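Side-chain contacts in N-(5'-phosphoribosyl)anthranilate isomerase (Thermococcus kodakarensis, PDB 5LHF), which catalyses the isomerisation of N-(5-phospho-beta-D-ribosyl)anthranilate to 1-(2-carboxyphenylamino)-1-deoxy-D-ribulose 5-phosphate, the third step from chorismate to tryptophan: residues E4-C9 / A201-V206; H145-S150 / G171-W176; S186-N191 / V197-F202. All coordinates share one frame; numbering follows the deposited sequence. Where two conformers were deposited one is given.

Contact 1. Residues E4-C9 / A201-V206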
loop_
_atom_site.group_PDB
_atom_site.type_symbol
_atom_site.label_atom_id
_atom_site.label_comp_id
_atom_site.label_asym_id
_atom_site.label_seq_id
_atom_site.Cartn_x
_atom_site.Cartn_y
_atom_site.Cartn_z
ATOM N N GLU A 4 -6.528 1.146 -12.475
ATOM C CA GLU A 4 -7.411 2.254 -12.141
ATOM C C GLU A 4 -6.969 3.049 -10.923
ATOM O O GLU A 4 -7.476 4.159 -10.711
ATOM C CB GLU A 4 -8.844 1.751 -11.915
ATOM C CG GLU A 4 -9.580 1.203 -13.161
ATOM C CD GLU A 4 -9.382 1.979 -14.473
ATOM O OE1 GLU A 4 -8.840 3.107 -14.490
ATOM O OE2 GLU A 4 -9.793 1.439 -15.525
ATOM N N PHE A 5 -6.043 2.532 -10.127
ATOM C CA PHE A 5 -5.711 3.138 -8.848
ATOM C C PHE A 5 -4.199 3.201 -8.713
ATOM O O PHE A 5 -3.517 2.192 -8.886
ATOM C CB PHE A 5 -6.334 2.326 -7.705
ATOM C CG PHE A 5 -5.935 2.773 -6.321
ATOM C CD1 PHE A 5 -6.641 3.777 -5.671
ATOM C CD2 PHE A 5 -4.902 2.135 -5.639
ATOM C CE1 PHE A 5 -6.293 4.167 -4.395
ATOM C CE2 PHE A 5 -4.553 2.514 -4.347
ATOM C CZ PHE A 5 -5.250 3.534 -3.723
ATOM N N VAL A 6 -3.671 4.383 -8.430
ATOM C CA VAL A 6 -2.241 4.556 -8.204
ATOM C C VAL A 6 -2.051 5.242 -6.864
ATOM O O VAL A 6 -2.618 6.315 -6.630
ATOM C CB VAL A 6 -1.578 5.389 -9.313
ATOM C CG1 VAL A 6 -0.082 5.539 -9.024
ATOM C CG2 VAL A 6 -1.853 4.762 -10.689
ATOM N N LYS A 7 -1.252 4.632 -5.994
ATOM C CA LYS A 7 -0.962 5.184 -4.679
ATOM C C LYS A 7 0.538 5.410 -4.586
ATOM O O LYS A 7 1.317 4.517 -4.930
ATOM C CB LYS A 7 -1.446 4.250 -3.572
ATOM C CG LYS A 7 -1.034 4.692 -2.164
ATOM C CD LYS A 7 -1.766 3.869 -1.080
ATOM C CE LYS A 7 -1.114 4.039 0.289
ATOM N NZ LYS A 7 0.065 3.118 0.483
ATOM N N ILE A 8 0.944 6.618 -4.191
ATOM C CA ILE A 8 2.351 6.914 -3.927
ATOM C C ILE A 8 2.491 7.077 -2.424
ATOM O O ILE A 8 1.966 8.035 -1.833
ATOM C CB ILE A 8 2.849 8.165 -4.668
ATOM C CG1 ILE A 8 2.780 7.957 -6.191
ATOM C CG2 ILE A 8 4.271 8.498 -4.230
ATOM C CD1 ILE A 8 3.039 9.223 -7.011
ATOM N N CYS A 9 3.208 6.157 -1.806
ATOM C CA CYS A 9 3.214 6.033 -0.354
ATOM C C CYS A 9 4.438 6.727 0.233
ATOM O O CYS A 9 5.444 6.944 -0.448
ATOM C CB CYS A 9 3.202 4.560 0.060
ATOM S SG CYS A 9 2.954 4.313 1.844
ATOM N N ALA A 201 7.670 9.503 -15.060
ATOM C CA ALA A 201 8.094 8.305 -15.783
ATOM C C ALA A 201 7.272 7.101 -15.358
ATOM O O ALA A 201 6.923 6.257 -16.194
ATOM C CB ALA A 201 9.582 8.038 -15.553
ATOM N N PHE A 202 6.979 6.996 -14.054
ATOM C CA PHE A 202 6.134 5.923 -13.538
ATOM C C PHE A 202 4.720 6.015 -14.106
ATOM O O PHE A 202 4.162 5.027 -14.602
ATOM C CB PHE A 202 6.115 6.003 -12.003
ATOM C CG PHE A 202 5.456 4.833 -11.333
ATOM C CD1 PHE A 202 4.100 4.865 -11.028
ATOM C CD2 PHE A 202 6.198 3.716 -10.978
ATOM C CE1 PHE A 202 3.504 3.807 -10.391
ATOM C CE2 PHE A 202 5.596 2.639 -10.339
ATOM C CZ PHE A 202 4.254 2.686 -10.055
ATOM N N MET A 203 4.129 7.210 -14.053
ATOM C CA MET A 203 2.749 7.367 -14.501
ATOM C C MET A 203 2.616 7.084 -15.991
ATOM O O MET A 203 1.602 6.532 -16.435
ATOM C CB MET A 203 2.259 8.778 -14.175
ATOM C CG MET A 203 2.205 9.088 -12.691
ATOM S SD MET A 203 1.172 7.958 -11.744
ATOM C CE MET A 203 -0.456 8.271 -12.424
ATOM N N ALA A 204 3.627 7.463 -16.777
ATOM C CA ALA A 204 3.600 7.193 -18.208
ATOM C C ALA A 204 3.404 5.711 -18.483
ATOM O O ALA A 204 2.617 5.332 -19.358
ATOM C CB ALA A 204 4.893 7.689 -18.846
ATOM N N VAL A 205 4.099 4.854 -17.732
ATOM C CA VAL A 205 3.955 3.412 -17.931
ATOM C C VAL A 205 2.562 2.952 -17.532
ATOM O O VAL A 205 1.944 2.117 -18.211
ATOM C CB VAL A 205 5.033 2.646 -17.142
ATOM C CG1 VAL A 205 4.831 1.156 -17.331
ATOM C CG2 VAL A 205 6.429 3.045 -17.601
ATOM N N VAL A 206 2.063 3.451 -16.401
ATOM C CA VAL A 206 0.745 3.040 -15.924
ATOM C C VAL A 206 -0.330 3.405 -16.941
ATOM O O VAL A 206 -1.238 2.608 -17.221
ATOM C CB VAL A 206 0.459 3.664 -14.546
ATOM C CG1 VAL A 206 -0.967 3.346 -14.104
ATOM C CG2 VAL A 206 1.457 3.148 -13.542
#
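Val-6 faces helix 196-207 from the first strand of the barrel, and both its methyls meet the helix. CG1 lies anti to the backbone N (chi1 180°), an arrangement that sends this branch to Phe-202 and to SD of Met-203, and the other, CG2, chiefly to Val-206, with Met-203 CE at its margin. The phenyl group does not offer a face: Val-6 CG1 comes to the rim of the Phe-202 ring, near its plane, 4.2 Å from CE1. Met-203 meets the same methyl tip to tip, its SD lying 3.8 Å from Val-6 CG1 in one of two deposited conformers, so this part of the packing is the less certain. Val-6 and Val-206 also meet end on, with 3.8 Å between Val-6 CG2 and Val-206 CG1. All four residues are buried, and dispersion and the exclusion of water are what hold them. Neighbouring elements extend the layer, Phe-202 also touching Val-182 and Val-184 of the adjoining strand and Val-206 touching Ile-174. Alternation along the strand turns Lys-7 the other way, to a salt bridge with Asp-183. The axes of 5-9 and 201-206 run nearly antiparallel (163°) and approach to 10.9 Å. An apolar layer between the outer face of the strands and the surrounding helices is characteristic of the TIM barrel; here it lies between the first strand and the last helix.

Contact 2. Residues H145-S150 / G171-W176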
loop_
_atom_site.group_PDB
_atom_site.type_symbol
_atom_site.label_atom_id
_atom_site.label_comp_id
_atom_site.label_asym_id
_atom_site.label_seq_id
_atom_site.Cartn_x
_atom_site.Cartn_y
_atom_site.Cartn_z
ATOM N N HIS A 145 8.237 -15.601 -8.787
ATOM C CA HIS A 145 7.260 -16.446 -8.111
ATOM C C HIS A 145 6.170 -15.610 -7.454
ATOM O O HIS A 145 4.992 -15.990 -7.461
ATOM C CB HIS A 145 7.975 -17.307 -7.071
ATOM C CG HIS A 145 7.072 -17.885 -6.025
ATOM N ND1 HIS A 145 6.650 -17.170 -4.924
ATOM C CD2 HIS A 145 6.533 -19.121 -5.900
ATOM C CE1 HIS A 145 5.875 -17.935 -4.176
ATOM N NE2 HIS A 145 5.789 -19.124 -4.745
ATOM N N ASP A 146 6.547 -14.479 -6.859
ATOM C CA ASP A 146 5.561 -13.633 -6.196
ATOM C C ASP A 146 4.562 -13.061 -7.195
ATOM O O ASP A 146 3.367 -12.973 -6.897
ATOM C CB ASP A 146 6.259 -12.517 -5.420
ATOM C CG ASP A 146 7.108 -13.042 -4.271
ATOM O OD1 ASP A 146 7.113 -14.267 -4.037
ATOM O OD2 ASP A 146 7.761 -12.216 -3.595
ATOM N N TYR A 147 5.030 -12.672 -8.386
ATOM C CA TYR A 147 4.105 -12.211 -9.423
ATOM C C TYR A 147 3.131 -13.314 -9.838
ATOM O O TYR A 147 1.947 -13.052 -10.079
ATOM C CB TYR A 147 4.874 -11.721 -10.651
ATOM C CG TYR A 147 5.600 -10.392 -10.523
ATOM C CD1 TYR A 147 5.408 -9.546 -9.436
ATOM C CD2 TYR A 147 6.493 -9.989 -11.510
ATOM C CE1 TYR A 147 6.094 -8.328 -9.346
ATOM C CE2 TYR A 147 7.174 -8.781 -11.427
ATOM C CZ TYR A 147 6.978 -7.962 -10.355
ATOM O OH TYR A 147 7.669 -6.771 -10.309
ATOM N N ARG A 148 3.613 -14.554 -9.951
ATOM C CA ARG A 148 2.721 -15.642 -10.351
ATOM C C ARG A 148 1.631 -15.877 -9.316
ATOM O O ARG A 148 0.477 -16.151 -9.669
ATOM C CB ARG A 148 3.514 -16.928 -10.568
ATOM C CG ARG A 148 4.432 -16.882 -11.744
ATOM C CD ARG A 148 5.442 -17.998 -11.657
ATOM N NE ARG A 148 6.664 -17.692 -12.385
ATOM C CZ ARG A 148 6.792 -17.774 -13.702
ATOM N NH1 ARG A 148 5.769 -18.147 -14.450
ATOM N NH2 ARG A 148 7.945 -17.481 -14.269
ATOM N N VAL A 149 1.985 -15.795 -8.031
ATOM C CA VAL A 149 0.980 -15.893 -6.978
ATOM C C VAL A 149 -0.007 -14.740 -7.089
ATOM O O VAL A 149 -1.229 -14.938 -7.065
ATOM C CB VAL A 149 1.656 -15.916 -5.595
ATOM C CG1 VAL A 149 0.604 -15.850 -4.484
ATOM C CG2 VAL A 149 2.539 -17.153 -5.448
ATOM N N SER A 150 0.515 -13.514 -7.217
ATOM C CA SER A 150 -0.342 -12.336 -7.211
ATOM C C SER A 150 -1.297 -12.347 -8.392
ATOM O O SER A 150 -2.451 -11.909 -8.273
ATOM C CB SER A 150 0.517 -11.069 -7.218
ATOM O OG SER A 150 1.380 -11.053 -6.090
ATOM N N GLY A 171 5.983 -1.802 -15.733
ATOM C CA GLY A 171 5.240 -2.250 -16.906
ATOM C C GLY A 171 5.139 -3.758 -16.969
ATOM O O GLY A 171 4.075 -4.313 -17.261
ATOM N N GLU A 172 6.238 -4.442 -16.659
ATOM C CA GLU A 172 6.213 -5.895 -16.631
ATOM C C GLU A 172 5.347 -6.397 -15.481
ATOM O O GLU A 172 4.576 -7.348 -15.648
ATOM C CB GLU A 172 7.639 -6.434 -16.525
ATOM C CG GLU A 172 7.728 -7.954 -16.561
ATOM C CD GLU A 172 8.970 -8.483 -15.867
ATOM O OE1 GLU A 172 9.583 -7.725 -15.084
ATOM O OE2 GLU A 172 9.334 -9.655 -16.106
ATOM N N ALA A 173 5.443 -5.757 -14.313
ATOM C CA ALA A 173 4.615 -6.160 -13.181
ATOM C C ALA A 173 3.128 -6.032 -13.504
ATOM O O ALA A 173 2.324 -6.891 -13.123
ATOM C CB ALA A 173 4.968 -5.317 -11.953
ATOM N N ILE A 174 2.743 -4.965 -14.207
ATOM C CA ILE A 174 1.330 -4.750 -14.495
ATOM C C ILE A 174 0.815 -5.796 -15.477
ATOM O O ILE A 174 -0.202 -6.448 -15.232
ATOM C CB ILE A 174 1.094 -3.319 -15.011
ATOM C CG1 ILE A 174 1.153 -2.326 -13.849
ATOM C CG2 ILE A 174 -0.258 -3.227 -15.735
ATOM C CD1 ILE A 174 1.343 -0.833 -14.264
ATOM N N ARG A 175 1.485 -5.961 -16.614
ATOM C CA ARG A 175 0.888 -6.882 -17.571
ATOM C C ARG A 175 1.072 -8.342 -17.172
ATOM O O ARG A 175 0.376 -9.210 -17.718
ATOM C CB ARG A 175 1.410 -6.590 -18.980
ATOM C CG ARG A 175 0.820 -5.283 -19.550
ATOM C CD ARG A 175 1.432 -4.874 -20.894
ATOM N NE ARG A 175 2.781 -4.334 -20.747
ATOM C CZ ARG A 175 3.897 -5.048 -20.875
ATOM N NH1 ARG A 175 3.838 -6.340 -21.153
ATOM N NH2 ARG A 175 5.073 -4.473 -20.718
ATOM N N TRP A 176 1.934 -8.624 -16.189
ATOM C CA TRP A 176 2.048 -9.967 -15.624
ATOM C C TRP A 176 0.954 -10.230 -14.594
ATOM O O TRP A 176 0.271 -11.259 -14.648
ATOM C CB TRP A 176 3.432 -10.145 -15.000
ATOM C CG TRP A 176 3.791 -11.526 -14.555
ATOM C CD1 TRP A 176 2.945 -12.522 -14.139
ATOM C CD2 TRP A 176 5.113 -12.074 -14.486
ATOM N NE1 TRP A 176 3.662 -13.652 -13.815
ATOM C CE2 TRP A 176 4.995 -13.401 -14.020
ATOM C CE3 TRP A 176 6.386 -11.567 -14.773
ATOM C CZ2 TRP A 176 6.105 -14.227 -13.829
ATOM C CZ3 TRP A 176 7.487 -12.387 -14.584
ATOM C CH2 TRP A 176 7.338 -13.704 -14.120
HETATM O O HOH W 1 8.887 -6.265 -12.826
#
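Tyr-147 meets both Ala-173 and Trp-176 of the facing helix, and a water ties it to Glu-172 as well. The phenol OH donates to this water, which lies in the plane of the tyrosine ring 2.8 Å from Tyr-147 OH and in turn donates to Glu-172 OE1; the hydroxyl also has a weak hydrogen bond with Arg-143. Next along the helix, Ala-173 sits against a face of the same ring; its CA lies over that face, while its CB approaches Tyr-147 OH to 3.5 Å. One turn after Glu-172, Trp-176 makes the broadest contact. With CG anti to the backbone N (chi1 -171°), the indole turns one face to Tyr-147, whose CB makes a CH-pi contact 3.8 Å from the centroid of the five-membered ring. The edge of the tyrosine ring is directed at the six-membered ring in a T-shaped (edge-to-face) stack, planes at 68°, and the closest pair is Tyr-147 CD2 and Trp-176 CE3 at 3.6 Å. At the indole rim the roles reverse: Trp-176 CZ2 points into the face of the Arg-148 guanidinium, 3.6 Å from CZ, with the two planes 78° apart. Arg-148 is exposed, whereas Trp-176 is only partly so. This edge-to-face and CH-pi packing joins helices 143-156 and 170-177, consecutive members of the helical shell that surrounds the TIM barrel.

Contact 3. Residues S186-N191 / V197-F202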
loop_
_atom_site.group_PDB
_atom_site.type_symbol
_atom_site.label_atom_id
_atom_site.label_comp_id
_atom_site.label_asym_id
_atom_site.label_seq_id
_atom_site.Cartn_x
_atom_site.Cartn_y
_atom_site.Cartn_z
ATOM N N SER A 186 9.794 4.127 -2.742
ATOM C CA SER A 186 11.169 4.504 -3.060
ATOM C C SER A 186 11.444 4.524 -4.563
ATOM O O SER A 186 12.393 5.183 -4.992
ATOM C CB SER A 186 12.167 3.581 -2.350
ATOM O OG SER A 186 12.027 2.236 -2.753
ATOM N N GLY A 187 10.646 3.825 -5.371
ATOM C CA GLY A 187 10.850 3.858 -6.815
ATOM C C GLY A 187 10.658 5.219 -7.458
ATOM O O GLY A 187 11.062 5.411 -8.615
ATOM N N VAL A 188 10.042 6.175 -6.758
ATOM C CA VAL A 188 9.889 7.514 -7.330
ATOM C C VAL A 188 10.550 8.556 -6.432
ATOM O O VAL A 188 10.181 9.736 -6.448
ATOM C CB VAL A 188 8.407 7.856 -7.610
ATOM C CG1 VAL A 188 7.836 6.955 -8.735
ATOM C CG2 VAL A 188 7.549 7.746 -6.350
ATOM N N GLU A 189 11.543 8.126 -5.656
ATOM C CA GLU A 189 12.351 9.023 -4.843
ATOM C C GLU A 189 13.712 9.282 -5.482
ATOM O O GLU A 189 14.383 8.354 -5.942
ATOM C CB GLU A 189 12.558 8.432 -3.450
ATOM C CG GLU A 189 11.292 8.421 -2.618
ATOM C CD GLU A 189 11.429 7.668 -1.305
ATOM O OE1 GLU A 189 10.388 7.489 -0.649
ATOM O OE2 GLU A 189 12.551 7.252 -0.929
ATOM N N ARG A 190 14.138 10.536 -5.453
ATOM C CA ARG A 190 15.499 10.907 -5.813
ATOM C C ARG A 190 16.173 11.395 -4.538
ATOM O O ARG A 190 15.740 12.389 -3.944
ATOM C CB ARG A 190 15.517 11.975 -6.910
ATOM C CG ARG A 190 16.915 12.314 -7.426
ATOM C CD ARG A 190 16.924 13.509 -8.376
ATOM N NE ARG A 190 15.890 13.397 -9.399
ATOM C CZ ARG A 190 16.002 12.669 -10.508
ATOM N NH1 ARG A 190 17.112 11.983 -10.758
ATOM N NH2 ARG A 190 14.994 12.624 -11.373
ATOM N N ASN A 191 17.211 10.680 -4.109
ATOM C CA ASN A 191 17.880 10.942 -2.834
ATOM C C ASN A 191 16.859 11.038 -1.705
ATOM O O ASN A 191 16.906 11.946 -0.879
ATOM C CB ASN A 191 18.743 12.212 -2.903
ATOM C CG ASN A 191 19.693 12.335 -1.716
ATOM O OD1 ASN A 191 20.138 11.329 -1.165
ATOM N ND2 ASN A 191 19.983 13.568 -1.303
ATOM N N VAL A 197 10.133 14.042 -11.857
ATOM C CA VAL A 197 10.481 13.378 -13.108
ATOM C C VAL A 197 10.336 11.867 -12.977
ATOM O O VAL A 197 9.834 11.197 -13.893
ATOM C CB VAL A 197 11.891 13.789 -13.560
ATOM C CG1 VAL A 197 12.420 12.802 -14.598
ATOM C CG2 VAL A 197 11.868 15.215 -14.120
ATOM N N LEU A 198 10.719 11.301 -11.822
ATOM C CA LEU A 198 10.493 9.873 -11.584
ATOM C C LEU A 198 9.005 9.543 -11.550
ATOM O O LEU A 198 8.582 8.502 -12.075
ATOM C CB LEU A 198 11.153 9.429 -10.277
ATOM C CG LEU A 198 12.677 9.497 -10.288
ATOM C CD1 LEU A 198 13.215 8.939 -8.978
ATOM C CD2 LEU A 198 13.254 8.742 -11.504
ATOM N N ILE A 199 8.197 10.393 -10.913
ATOM C CA ILE A 199 6.759 10.141 -10.875
ATOM C C ILE A 199 6.174 10.179 -12.285
ATOM O O ILE A 199 5.353 9.329 -12.652
ATOM C CB ILE A 199 6.044 11.127 -9.924
ATOM C CG1 ILE A 199 6.437 10.824 -8.469
ATOM C CG2 ILE A 199 4.526 10.991 -10.078
ATOM C CD1 ILE A 199 6.016 11.921 -7.443
ATOM N N GLU A 200 6.582 11.154 -13.101
ATOM C CA GLU A 200 6.036 11.218 -14.454
ATOM C C GLU A 200 6.452 10.007 -15.278
ATOM O O GLU A 200 5.679 9.520 -16.111
ATOM C CB GLU A 200 6.447 12.524 -15.124
ATOM C CG GLU A 200 5.752 13.698 -14.473
ATOM C CD GLU A 200 5.878 14.994 -15.254
ATOM O OE1 GLU A 200 6.865 15.155 -16.005
ATOM O OE2 GLU A 200 4.990 15.856 -15.094
ATOM N N ALA A 201 7.670 9.503 -15.060
ATOM C CA ALA A 201 8.094 8.305 -15.783
ATOM C C ALA A 201 7.272 7.101 -15.358
ATOM O O ALA A 201 6.923 6.257 -16.194
ATOM C CB ALA A 201 9.582 8.038 -15.553
ATOM N N PHE A 202 6.979 6.996 -14.054
ATOM C CA PHE A 202 6.134 5.923 -13.538
ATOM C C PHE A 202 4.720 6.015 -14.106
ATOM O O PHE A 202 4.162 5.027 -14.602
ATOM C CB PHE A 202 6.115 6.003 -12.003
ATOM C CG PHE A 202 5.456 4.833 -11.333
ATOM C CD1 PHE A 202 4.100 4.865 -11.028
ATOM C CD2 PHE A 202 6.198 3.716 -10.978
ATOM C CE1 PHE A 202 3.504 3.807 -10.391
ATOM C CE2 PHE A 202 5.596 2.639 -10.339
ATOM C CZ PHE A 202 4.254 2.686 -10.055
#
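Apolar packing accounts for most of this interface, and Val-188 is at its centre, wedged among three residues of helix 196-207. Its CB lies 3.7 Å from Ile-199 CG1, the two side chains crossing at about a right angle. The methyl CG1, placed beside the backbone N by a chi1 of -67°, reaches Phe-202 CB at 3.8 Å, while the backbone side of Val-188 rests on Leu-198 CB. A second kind of contact sets side chain against main chain: Leu-198 CD1 presses on the peptide between Glu-189 and Arg-190, closest to Glu-189 O at 3.3 Å. Charge enters at the outer end. Arg-190 brings the edge of its guanidinium to Val-197, with NH2 4.0 Å from Val-197 CB, and the same nitrogen skirts Leu-198 CG. These are packing contacts; the guanidinium is held by a salt bridge from NE to Asp-195, whose other oxygen accepts from the backbone N of Leu-198. Glu-189 turns away from the helix to Lys-194 and Arg-37. The arrangement is a short antiparallel hairpin, strands 189-190 and 193-194, folded back on the final helix in the segment that links the eighth strand of the TIM barrel to that helix.

Overall arrangement
The three contacts illustrate how a TIM barrel changes its chemistry from the layer between strands and helices to the outer surface. Contact 1 is wholly buried and purely apolar, joining strand to helix; contacts 2 and 3 are partly buried and admit arginines at their outer margins. Contacts 1 and 3 both use helix 196-207, with Phe-202 a touching residue in each, and merge through Ile-8, which touches Val-188 and Ile-199; their centres are about 10 Å apart. Contact 2, between two helices of the shell, is the one built on aromatic stacking and a bridging water. It meets contact 1 where Val-205 and Val-206 pack on Gly-171 and Ile-174, but does not touch contact 3.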